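Local coordinates for beta-glycosidase (Bacteroides caccae, PDB 6T2R), which probably cleaves O-glycans within their chains, as a family 16 glycoside hydrolase with which a gut bacterium begins the breakdown of mucin, at residues K28-E34 / V258-K264; A125-Y131 / P227-D233. All blocks are in the same frame, centred on the assembly; numbering follows the deposited sequence.

In the fold
Both contacts are antiparallel strand pairs in the β-sandwich (jelly-roll) fold of family 16 glycoside hydrolases, with centres about 17 Å apart. Contact 1 joins strand 29-35, near the start of the modelled chain, to the last strand, 251-263, and lies near the surface; contact 2 joins strands 125-130 and 228-233, its centre about 5 Å from that of the chain. Both segments of contact 2 fall between those of contact 1 in the sequence, and strand 251-263 directly follows strand 228-233. Val258 of contact 1 packs on Leu230 and Ile232, so only the Val258 end of the terminal strand pair meets the core-facing side of contact 2, whose other face probably lines the substrate cleft.

Contact 1. Residues K28-E34 / V258-K264. With SO4 (sulfate ion), chain B.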
loop_
_atom_site.group_PDB
_atom_site.type_symbol
_atom_site.label_atom_id
_atom_site.label_comp_id
_atom_site.label_asym_id
_atom_site.label_seq_id
_atom_site.Cartn_x
_atom_site.Cartn_y
_atom_site.Cartn_z
ATOM N N LYS A 28 0.396 -10.762 22.763
ATOM C CA LYS A 28 -0.047 -9.388 22.422
ATOM C C LYS A 28 0.598 -8.940 21.102
ATOM O O LYS A 28 1.404 -9.678 20.548
ATOM C CB LYS A 28 0.332 -8.430 23.547
ATOM C CG LYS A 28 1.823 -8.271 23.782
ATOM C CD LYS A 28 2.128 -7.328 24.960
ATOM C CE LYS A 28 3.605 -7.270 25.309
ATOM N NZ LYS A 28 3.984 -6.048 26.064
ATOM N N TRP A 29 0.210 -7.775 20.601
ATOM C CA TRP A 29 0.859 -7.154 19.420
ATOM C C TRP A 29 2.285 -6.776 19.835
ATOM O O TRP A 29 2.400 -6.074 20.833
ATOM C CB TRP A 29 0.037 -5.959 18.936
ATOM C CG TRP A 29 -1.243 -6.344 18.250
ATOM C CD1 TRP A 29 -2.509 -6.056 18.658
ATOM C CD2 TRP A 29 -1.378 -7.060 17.011
ATOM N NE1 TRP A 29 -3.418 -6.561 17.773
ATOM C CE2 TRP A 29 -2.759 -7.185 16.756
ATOM C CE3 TRP A 29 -0.479 -7.652 16.126
ATOM C CZ2 TRP A 29 -3.259 -7.853 15.647
ATOM C CZ3 TRP A 29 -0.976 -8.324 15.035
ATOM C CH2 TRP A 29 -2.343 -8.413 14.793
ATOM N N GLU A 30 3.297 -7.346 19.185
ATOM C CA GLU A 30 4.730 -7.041 19.416
ATOM C C GLU A 30 5.276 -6.341 18.163
ATOM O O GLU A 30 5.103 -6.902 17.043
ATOM C CB GLU A 30 5.529 -8.317 19.720
ATOM C CG GLU A 30 5.153 -9.041 21.012
ATOM C CD GLU A 30 5.468 -8.364 22.341
ATOM O OE1 GLU A 30 5.214 -8.993 23.423
ATOM O OE2 GLU A 30 5.902 -7.199 22.307
ATOM N N LEU A 31 5.891 -5.164 18.317
ATOM C CA LEU A 31 6.570 -4.442 17.203
ATOM C C LEU A 31 7.825 -5.231 16.829
ATOM O O LEU A 31 8.688 -5.361 17.673
ATOM C CB LEU A 31 6.906 -3.001 17.616
ATOM C CG LEU A 31 7.523 -2.142 16.504
ATOM C CD1 LEU A 31 6.513 -1.858 15.399
ATOM C CD2 LEU A 31 8.043 -0.835 17.056
ATOM N N VAL A 32 7.856 -5.838 15.644
ATOM C CA VAL A 32 8.993 -6.678 15.145
ATOM C C VAL A 32 9.849 -5.822 14.187
ATOM O O VAL A 32 11.023 -6.155 14.021
ATOM C CB VAL A 32 8.527 -7.977 14.447
ATOM C CG1 VAL A 32 7.809 -8.921 15.415
ATOM C CG2 VAL A 32 7.668 -7.709 13.190
ATOM N N TRP A 33 9.299 -4.751 13.592
ATOM C CA TRP A 33 10.041 -3.887 12.639
ATOM C C TRP A 33 9.328 -2.548 12.454
ATOM O O TRP A 33 8.081 -2.519 12.479
ATOM C CB TRP A 33 10.222 -4.630 11.317
ATOM C CG TRP A 33 10.973 -3.823 10.310
ATOM C CD1 TRP A 33 12.331 -3.704 10.199
ATOM C CD2 TRP A 33 10.421 -2.964 9.301
ATOM N NE1 TRP A 33 12.659 -2.842 9.176
ATOM C CE2 TRP A 33 11.509 -2.363 8.614
ATOM C CE3 TRP A 33 9.127 -2.623 8.922
ATOM C CZ2 TRP A 33 11.328 -1.502 7.537
ATOM C CZ3 TRP A 33 8.951 -1.778 7.857
ATOM C CH2 TRP A 33 10.030 -1.213 7.178
ATOM N N GLU A 34 10.103 -1.473 12.317
ATOM C CA GLU A 34 9.567 -0.151 11.983
ATOM C C GLU A 34 10.555 0.614 11.092
ATOM O O GLU A 34 11.749 0.358 11.116
ATOM C CB GLU A 34 9.206 0.596 13.269
ATOM C CG GLU A 34 10.395 1.164 14.033
ATOM C CD GLU A 34 10.007 1.839 15.338
ATOM O OE1 GLU A 34 8.937 2.472 15.402
ATOM O OE2 GLU A 34 10.752 1.678 16.292
ATOM N N VAL A 258 6.204 3.365 8.977
ATOM C CA VAL A 258 5.635 2.022 8.731
ATOM C C VAL A 258 5.926 1.218 9.972
ATOM O O VAL A 258 7.095 1.229 10.388
ATOM C CB VAL A 258 6.261 1.342 7.509
ATOM C CG1 VAL A 258 5.640 -0.022 7.260
ATOM C CG2 VAL A 258 6.153 2.224 6.279
ATOM N N ARG A 259 4.921 0.513 10.494
ATOM C CA ARG A 259 5.129 -0.404 11.649
ATOM C C ARG A 259 4.561 -1.769 11.308
ATOM O O ARG A 259 3.517 -1.857 10.675
ATOM C CB ARG A 259 4.552 0.138 12.960
ATOM C CG ARG A 259 5.327 1.335 13.499
ATOM C CD ARG A 259 4.462 2.081 14.500
ATOM N NE ARG A 259 5.154 3.209 15.097
ATOM C CZ ARG A 259 4.575 4.061 15.911
ATOM N NH1 ARG A 259 3.315 3.899 16.263
ATOM N NH2 ARG A 259 5.247 5.074 16.386
ATOM N N HIS A 260 5.305 -2.789 11.712
ATOM C CA HIS A 260 4.961 -4.201 11.516
ATOM C C HIS A 260 4.916 -4.837 12.891
ATOM O O HIS A 260 5.910 -4.745 13.602
ATOM C CB HIS A 260 5.959 -4.829 10.544
ATOM C CG HIS A 260 5.617 -6.214 10.167
ATOM N ND1 HIS A 260 4.339 -6.597 9.991
ATOM C CD2 HIS A 260 6.397 -7.290 9.950
ATOM C CE1 HIS A 260 4.317 -7.866 9.649
ATOM N NE2 HIS A 260 5.580 -8.320 9.630
ATOM N N TYR A 261 3.765 -5.395 13.255
ATOM C CA TYR A 261 3.564 -6.146 14.512
ATOM C C TYR A 261 3.277 -7.620 14.205
ATOM O O TYR A 261 2.773 -7.957 13.088
ATOM C CB TYR A 261 2.412 -5.520 15.284
ATOM C CG TYR A 261 2.574 -4.072 15.671
ATOM C CD1 TYR A 261 2.235 -3.029 14.814
ATOM C CD2 TYR A 261 2.995 -3.746 16.952
ATOM C CE1 TYR A 261 2.343 -1.699 15.207
ATOM C CE2 TYR A 261 3.124 -2.422 17.354
ATOM C CZ TYR A 261 2.789 -1.396 16.489
ATOM O OH TYR A 261 2.894 -0.117 16.958
ATOM N N GLN A 262 3.538 -8.469 15.199
ATOM C CA GLN A 262 3.089 -9.877 15.218
ATOM C C GLN A 262 2.367 -10.122 16.543
ATOM O O GLN A 262 2.805 -9.579 17.572
ATOM C CB GLN A 262 4.266 -10.842 15.083
ATOM C CG GLN A 262 4.962 -10.795 13.745
ATOM C CD GLN A 262 4.135 -11.382 12.636
ATOM O OE1 GLN A 262 2.987 -11.776 12.845
ATOM N NE2 GLN A 262 4.707 -11.372 11.440
ATOM N N TRP A 263 1.258 -10.849 16.506
ATOM C CA TRP A 263 0.560 -11.326 17.726
ATOM C C TRP A 263 1.345 -12.496 18.318
ATOM O O TRP A 263 1.349 -13.562 17.677
ATOM C CB TRP A 263 -0.859 -11.761 17.391
ATOM C CG TRP A 263 -1.618 -12.126 18.616
ATOM C CD1 TRP A 263 -1.791 -13.371 19.136
ATOM C CD2 TRP A 263 -2.307 -11.229 19.479
ATOM N NE1 TRP A 263 -2.553 -13.296 20.270
ATOM C CE2 TRP A 263 -2.860 -11.996 20.515
ATOM C CE3 TRP A 263 -2.504 -9.854 19.491
ATOM C CZ2 TRP A 263 -3.605 -11.434 21.539
ATOM C CZ3 TRP A 263 -3.244 -9.295 20.505
ATOM C CH2 TRP A 263 -3.801 -10.079 21.505
ATOM N N LYS A 264 2.017 -12.306 19.453
ATOM C CA LYS A 264 2.790 -13.413 20.094
ATOM C C LYS A 264 3.105 -13.047 21.539
ATOM O O LYS A 264 2.625 -12.038 22.090
ATOM C CB LYS A 264 4.085 -13.680 19.331
ATOM C CG LYS A 264 5.040 -12.489 19.339
ATOM C CD LYS A 264 6.345 -12.744 18.626
ATOM C CE LYS A 264 7.300 -11.594 18.830
ATOM N NZ LYS A 264 8.403 -11.679 17.853
ATOM O OXT LYS A 264 3.857 -13.817 22.099
HETATM S S SO4 B . 8.184 -10.653 9.873
HETATM O O1 SO4 B . 7.091 -10.291 8.973
HETATM O O2 SO4 B . 9.018 -9.489 10.122
HETATM O O3 SO4 B . 8.971 -11.670 9.252
HETATM O O4 SO4 B . 7.637 -11.106 11.129
#
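Trp29 lies across the edge of Trp263: the six-membered ring of Trp263 points into the face of the Trp29 five-membered ring, centroids 5.0 Å apart and planes at 81°, a T-shaped pair. Trp263 reaches back with CG anti to its backbone N (chi1 -175°), which also brings its own face under Lys28, whose CA sits 3.8 Å from the centroid of the Trp263 six-membered ring in a CH-pi contact. On the side of the sheet that carries these tryptophans, Leu31 CD1 lies over the face of the Tyr261 ring, 4.0 Å from its centroid. The other face of the sheet carries Glu30, Gln262, Trp33 and His260. Here His260 NE2 gives a bond of 2.6 Å to O1 of a sulfate ion, probably from the crystallisation liquor, at the ring's edge, and Gln262 NE2 reaches its O4 at 3.0 Å; Gln262 NE2 also bonds to His106 O, and His106 N binds the sulfate too. His260 ND1 is hydrogen-bonded to Arg109 O, which fixes the imidazole's rotation; with a carbonyl oxygen at ND1 and an anion at NE2, both nitrogens probably carry protons, which would favour the imidazolium form. His260 O receives Val32 N at 3.0 Å and, weakly, Trp33 N at 3.4 Å. These two residues opposite His260 form a classic beta bulge, an extra residue in the antiparallel ladder joining the first and last strands of this jelly roll.

Contact 2. Residues A125-Y131 / P227-D233; sequences AIWTLPY and PQYLLID
Gln228 OE1 is gripped twice: Thr128 OG1 donates to it over 2.7 Å, tilted out of the carbonyl plane, and a water donates to it from 2.6 Å. The same water donates to Thr128 O, bridging the two strands, while Gln228 NE2 turns to Ile226 O. The strands are neighbours in an antiparallel sheet of the family 16 β-sandwich, in regular register from Ala125 opposite Asp233 to Pro130 opposite Gln228. Ile126, Thr128, Leu230 and Ile232 enter the core between the sheets, covered by strands 187-195 and 251-263; the other face bears Trp127, Leu129, Tyr229, Leu231 and Asp233. With CG between its backbone N and carbonyl carbon (chi1 59°), Trp127 swings its indole over Leu231: CB of Leu231 stands 3.7 Å from the centroid of the Trp127 five-membered ring, and CD2 of Leu231 meets CZ2 of Trp127 at 3.5 Å. Trp127 NE1 then bonds Asp233 OD1 at 2.9 Å, in the plane of the indole and nearly straight out from the carboxylate's C-O bond. Asp233 OD2 is taken by Gln235 NE2, which fixes the group's rotation. Trp127 also touches Glu143 and Asp145, and Leu129 touches Glu143; strand 143-145 begins the family's E-x-D-x-x-E active-site signature, so this face probably lines the substrate cleft. Leu129 and Tyr229 run side by side, with Leu129 CB 3.6 Å from Tyr229 CE2, and Pro130 O lies at the Tyr229 ring edge, 3.3 Å from CD2.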
loop_
_atom_site.group_PDB
_atom_site.type_symbol
_atom_site.label_atom_id
_atom_site.label_comp_id
_atom_site.label_asym_id
_atom_site.label_seq_id
_atom_site.Cartn_x
_atom_site.Cartn_y
_atom_site.Cartn_z
ATOM N N ALA A 125 -1.510 5.266 -3.079
ATOM C CA ALA A 125 -1.855 3.921 -2.589
ATOM C C ALA A 125 -0.806 3.416 -1.606
ATOM O O ALA A 125 0.384 3.797 -1.702
ATOM C CB ALA A 125 -2.020 2.955 -3.747
ATOM N N ILE A 126 -1.244 2.556 -0.690
ATOM C CA ILE A 126 -0.385 1.740 0.216
ATOM C C ILE A 126 -0.879 0.307 0.059
ATOM O O ILE A 126 -2.074 0.060 0.270
ATOM C CB ILE A 126 -0.509 2.237 1.670
ATOM C CG1 ILE A 126 -0.115 3.711 1.790
ATOM C CG2 ILE A 126 0.280 1.340 2.607
ATOM C CD1 ILE A 126 -0.478 4.397 3.097
ATOM N N TRP A 127 -0.011 -0.624 -0.296
ATOM C CA TRP A 127 -0.517 -1.936 -0.718
ATOM C C TRP A 127 0.591 -2.961 -0.729
ATOM O O TRP A 127 1.784 -2.565 -0.660
ATOM C CB TRP A 127 -1.218 -1.780 -2.065
ATOM C CG TRP A 127 -0.416 -1.252 -3.214
ATOM C CD1 TRP A 127 0.204 -0.037 -3.346
ATOM C CD2 TRP A 127 -0.307 -1.888 -4.505
ATOM N NE1 TRP A 127 0.732 0.095 -4.610
ATOM C CE2 TRP A 127 0.441 -1.024 -5.332
ATOM C CE3 TRP A 127 -0.754 -3.118 -5.020
ATOM C CZ2 TRP A 127 0.741 -1.346 -6.645
ATOM C CZ3 TRP A 127 -0.452 -3.445 -6.325
ATOM C CH2 TRP A 127 0.282 -2.558 -7.116
ATOM N N THR A 128 0.192 -4.231 -0.781
ATOM C CA THR A 128 1.122 -5.369 -0.784
ATOM C C THR A 128 0.781 -6.363 -1.891
ATOM O O THR A 128 -0.382 -6.503 -2.271
ATOM C CB THR A 128 1.169 -6.069 0.576
ATOM O OG1 THR A 128 0.001 -6.885 0.703
ATOM C CG2 THR A 128 1.342 -5.078 1.707
ATOM N N LEU A 129 1.851 -6.995 -2.365
ATOM C CA LEU A 129 1.923 -8.032 -3.414
ATOM C C LEU A 129 2.775 -9.169 -2.867
ATOM O O LEU A 129 3.503 -8.968 -1.908
ATOM C CB LEU A 129 2.534 -7.408 -4.673
ATOM C CG LEU A 129 1.596 -6.473 -5.437
ATOM C CD1 LEU A 129 2.301 -5.922 -6.642
ATOM C CD2 LEU A 129 0.302 -7.182 -5.826
ATOM N N PRO A 130 2.681 -10.391 -3.432
ATOM C CA PRO A 130 3.549 -11.492 -3.020
ATOM C C PRO A 130 5.028 -11.156 -3.189
ATOM O O PRO A 130 5.424 -10.654 -4.238
ATOM C CB PRO A 130 3.128 -12.667 -3.918
ATOM C CG PRO A 130 1.714 -12.285 -4.353
ATOM C CD PRO A 130 1.728 -10.778 -4.472
ATOM N N TYR A 131 5.790 -11.407 -2.118
ATOM C CA TYR A 131 7.255 -11.213 -2.045
ATOM C C TYR A 131 7.920 -12.112 -3.085
ATOM O O TYR A 131 8.842 -11.666 -3.767
ATOM C CB TYR A 131 7.804 -11.562 -0.656
ATOM C CG TYR A 131 9.261 -11.206 -0.538
ATOM C CD1 TYR A 131 9.658 -9.894 -0.280
ATOM C CD2 TYR A 131 10.228 -12.170 -0.779
ATOM C CE1 TYR A 131 10.996 -9.550 -0.248
ATOM C CE2 TYR A 131 11.568 -11.855 -0.704
ATOM C CZ TYR A 131 11.952 -10.542 -0.449
ATOM O OH TYR A 131 13.287 -10.254 -0.440
ATOM N N PRO A 227 4.351 -14.617 2.134
ATOM C CA PRO A 227 5.165 -13.432 2.357
ATOM C C PRO A 227 4.794 -12.321 1.366
ATOM O O PRO A 227 4.603 -12.604 0.189
ATOM C CB PRO A 227 6.583 -13.930 2.083
ATOM C CG PRO A 227 6.511 -15.408 2.354
ATOM C CD PRO A 227 5.155 -15.816 1.834
ATOM N N GLN A 228 4.777 -11.083 1.862
ATOM C CA GLN A 228 4.351 -9.879 1.117
ATOM C C GLN A 228 5.548 -8.942 0.972
ATOM O O GLN A 228 6.427 -8.953 1.871
ATOM C CB GLN A 228 3.195 -9.222 1.889
ATOM C CG GLN A 228 2.036 -10.185 2.172
ATOM C CD GLN A 228 1.157 -10.377 0.959
ATOM O OE1 GLN A 228 0.887 -9.421 0.235
ATOM N NE2 GLN A 228 0.741 -11.622 0.703
ATOM N N TYR A 229 5.568 -8.134 -0.090
ATOM C CA TYR A 229 6.338 -6.866 -0.104
ATOM C C TYR A 229 5.351 -5.694 -0.124
ATOM O O TYR A 229 4.188 -5.850 -0.593
ATOM C CB TYR A 229 7.369 -6.854 -1.228
ATOM C CG TYR A 229 6.894 -6.589 -2.638
ATOM C CD1 TYR A 229 6.939 -5.313 -3.165
ATOM C CD2 TYR A 229 6.493 -7.620 -3.477
ATOM C CE1 TYR A 229 6.564 -5.053 -4.475
ATOM C CE2 TYR A 229 6.115 -7.377 -4.788
ATOM C CZ TYR A 229 6.176 -6.096 -5.294
ATOM O OH TYR A 229 5.847 -5.834 -6.584
ATOM N N LEU A 230 5.820 -4.550 0.377
ATOM C CA LEU A 230 5.009 -3.339 0.637
ATOM C C LEU A 230 5.371 -2.292 -0.404
ATOM O O LEU A 230 6.560 -2.156 -0.703
ATOM C CB LEU A 230 5.370 -2.819 2.025
ATOM C CG LEU A 230 4.681 -1.523 2.412
ATOM C CD1 LEU A 230 3.156 -1.624 2.318
ATOM C CD2 LEU A 230 5.100 -1.135 3.819
ATOM N N LEU A 231 4.362 -1.684 -0.986
ATOM C CA LEU A 231 4.445 -0.576 -1.961
ATOM C C LEU A 231 3.741 0.619 -1.315
ATOM O O LEU A 231 2.591 0.445 -0.775
ATOM C CB LEU A 231 3.732 -0.957 -3.273
ATOM C CG LEU A 231 4.226 -2.224 -3.986
ATOM C CD1 LEU A 231 3.515 -3.476 -3.449
ATOM C CD2 LEU A 231 3.983 -2.129 -5.481
ATOM N N ILE A 232 4.364 1.776 -1.436
ATOM C CA ILE A 232 3.828 3.107 -1.037
ATOM C C ILE A 232 4.142 4.054 -2.188
ATOM O O ILE A 232 5.344 4.179 -2.513
ATOM C CB ILE A 232 4.438 3.624 0.278
ATOM C CG1 ILE A 232 4.262 2.613 1.412
ATOM C CG2 ILE A 232 3.800 4.971 0.597
ATOM C CD1 ILE A 232 4.994 2.932 2.690
ATOM N N ASP A 233 3.134 4.616 -2.853
ATOM C CA ASP A 233 3.465 5.339 -4.100
ATOM C C ASP A 233 2.336 6.279 -4.467
ATOM O O ASP A 233 1.161 5.905 -4.318
ATOM C CB ASP A 233 3.783 4.358 -5.243
ATOM C CG ASP A 233 2.578 3.541 -5.692
ATOM O OD1 ASP A 233 2.186 2.607 -4.957
ATOM O OD2 ASP A 233 2.005 3.898 -6.735
HETATM O O HOH W 1 -0.853 -9.463 -1.662
#